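Local coordinates for protein hydrolase (Thermus thermophilus, PDB 1UFO) that is a hydrolase of the alpha/beta hydrolase fold that probably works through a serine nucleophile, its natural substrate not being established, at residues S138-K143 with P162-G167. Numbering follows the deposited sequence.
Sequences SGFPMK and PPATRG
Pro162, whose ring carbons lie against Phe140, has a carbonyl oxygen gripped twice by Thr165: the backbone N of Thr165 reaches Pro162 O over 2.9 Å, and Thr165 OG1, in the carbonyl plane, over 2.6 Å. Threonine suits this short 3-10 turn because one torsion (chi1 66°) brings the hydroxyl back to that oxygen while its methyl, Thr165 CG2, meets Phe140 CE2 at 3.6 Å. Pro163 fits the first turn, where its missing amide hydrogen costs no bond. Ala164 N bonds across instead, to Gly139 O at 3.2 Å and 158°, tilted out of the carbonyl plane. A side chain on Gly139 would run into the Ala164 methyl. Just before it, Ser138 OG accepts from Phe140 N (3.1 Å), which forms an ST turn leading into the phenylalanine. The Phe140 ring meets Pro162 CB through CD2 at 3.5 Å and Ala164 CB through CE1 at 3.8 Å; beyond these, it packs on helix 188-198, where Lys193 makes a cation-pi contact. Replacing Phe140 by an alanine is likely to leave the methyls of Ala164 and Thr165 without their apolar mate and Lys193 without its ring. A single hydrogen bond between the segments, bordered by apolar contacts, thus joins the two loops flanking helix 153-160, with direction supplied by the amide and bulk by the ring.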
loop_
_atom_site.group_PDB
_atom_site.type_symbol
_atom_site.label_atom_id
_atom_site.label_comp_id
_atom_site.label_asym_id
_atom_site.label_seq_id
_atom_site.Cartn_x
_atom_site.Cartn_y
_atom_site.Cartn_z
ATOM N N SER A 138 -8.996 4.156 -12.889
ATOM C CA SER A 138 -10.335 4.252 -12.331
ATOM C C SER A 138 -11.284 3.274 -13.001
ATOM O O SER A 138 -10.998 2.784 -14.127
ATOM C CB SER A 138 -10.803 5.691 -12.578
ATOM O OG SER A 138 -12.197 5.857 -12.297
ATOM N N GLY A 139 -12.356 2.957 -12.280
ATOM C CA GLY A 139 -13.420 2.073 -12.748
ATOM C C GLY A 139 -14.573 2.807 -13.455
ATOM O O GLY A 139 -15.566 2.185 -13.805
ATOM N N PHE A 140 -14.432 4.108 -13.605
ATOM C CA PHE A 140 -15.354 4.914 -14.331
ATOM C C PHE A 140 -14.621 5.510 -15.496
ATOM O O PHE A 140 -13.437 5.833 -15.406
ATOM C CB PHE A 140 -15.882 6.098 -13.501
ATOM C CG PHE A 140 -16.821 5.694 -12.399
ATOM C CD1 PHE A 140 -16.357 5.238 -11.146
ATOM C CD2 PHE A 140 -18.185 5.731 -12.632
ATOM C CE1 PHE A 140 -17.288 4.815 -10.161
ATOM C CE2 PHE A 140 -19.101 5.323 -11.665
ATOM C CZ PHE A 140 -18.678 4.863 -10.437
ATOM N N PRO A 141 -15.337 5.715 -16.630
ATOM C CA PRO A 141 -14.710 6.333 -17.798
ATOM C C PRO A 141 -14.512 7.811 -17.491
ATOM O O PRO A 141 -15.124 8.340 -16.575
ATOM C CB PRO A 141 -15.706 6.123 -18.929
ATOM C CG PRO A 141 -17.036 6.167 -18.198
ATOM C CD PRO A 141 -16.750 5.371 -16.875
HETATM N N MSE A 142 -13.565 8.400 -18.188
HETATM C CA MSE A 142 -13.274 9.799 -17.935
HETATM C C MSE A 142 -14.461 10.700 -18.057
HETATM O O MSE A 142 -15.431 10.464 -18.763
HETATM C CB MSE A 142 -12.167 10.286 -18.887
HETATM C CG MSE A 142 -12.632 10.396 -20.360
HETATM SE SE MSE A 142 -11.186 10.984 -21.522
HETATM C CE MSE A 142 -10.555 9.317 -22.046
ATOM N N LYS A 143 -14.383 11.798 -17.330
ATOM C CA LYS A 143 -15.432 12.792 -17.446
ATOM C C LYS A 143 -15.465 13.212 -18.912
ATOM O O LYS A 143 -14.432 13.500 -19.487
ATOM C CB LYS A 143 -15.052 13.949 -16.519
ATOM C CG LYS A 143 -14.432 13.353 -15.253
ATOM C CD LYS A 143 -14.479 14.227 -13.998
ATOM C CE LYS A 143 -13.243 13.908 -13.081
ATOM N NZ LYS A 143 -11.999 14.303 -13.740
ATOM N N PRO A 162 -21.088 2.223 -15.918
ATOM C CA PRO A 162 -19.634 2.025 -15.770
ATOM C C PRO A 162 -19.366 0.698 -15.031
ATOM O O PRO A 162 -20.158 0.270 -14.173
ATOM C CB PRO A 162 -19.212 3.211 -14.904
ATOM C CG PRO A 162 -20.240 4.292 -15.328
ATOM C CD PRO A 162 -21.513 3.519 -15.395
ATOM N N PRO A 163 -18.220 0.052 -15.327
ATOM C CA PRO A 163 -17.951 -1.208 -14.629
ATOM C C PRO A 163 -17.971 -1.122 -13.120
ATOM O O PRO A 163 -18.453 -2.060 -12.479
ATOM C CB PRO A 163 -16.552 -1.650 -15.146
ATOM C CG PRO A 163 -15.985 -0.369 -15.735
ATOM C CD PRO A 163 -17.148 0.426 -16.272
ATOM N N ALA A 164 -17.443 -0.050 -12.543
ATOM C CA ALA A 164 -17.427 0.004 -11.069
ATOM C C ALA A 164 -18.792 0.104 -10.434
ATOM O O ALA A 164 -18.891 0.007 -9.214
ATOM C CB ALA A 164 -16.536 1.148 -10.565
ATOM N N THR A 165 -19.819 0.320 -11.267
ATOM C CA THR A 165 -21.204 0.350 -10.706
ATOM C C THR A 165 -21.807 -1.056 -10.703
ATOM O O THR A 165 -22.980 -1.230 -10.269
ATOM C CB THR A 165 -22.144 1.276 -11.513
ATOM O OG1 THR A 165 -22.342 0.731 -12.823
ATOM C CG2 THR A 165 -21.531 2.679 -11.624
ATOM N N ARG A 166 -21.036 -2.071 -11.156
ATOM C CA ARG A 166 -21.505 -3.492 -11.227
ATOM C C ARG A 166 -20.661 -4.362 -10.247
ATOM O O ARG A 166 -20.253 -5.497 -10.575
ATOM C CB ARG A 166 -21.347 -3.997 -12.700
ATOM C CG ARG A 166 -22.052 -3.068 -13.723
ATOM C CD ARG A 166 -21.638 -3.380 -15.128
ATOM N NE ARG A 166 -21.990 -4.752 -15.410
ATOM C CZ ARG A 166 -21.588 -5.407 -16.492
ATOM N NH1 ARG A 166 -21.967 -6.682 -16.692
ATOM N NH2 ARG A 166 -20.790 -4.809 -17.360
ATOM N N GLY A 167 -20.476 -3.854 -9.027
ATOM C CA GLY A 167 -19.621 -4.541 -8.048
ATOM C C GLY A 167 -20.023 -5.941 -7.711
ATOM O O GLY A 167 -19.232 -6.790 -7.379
#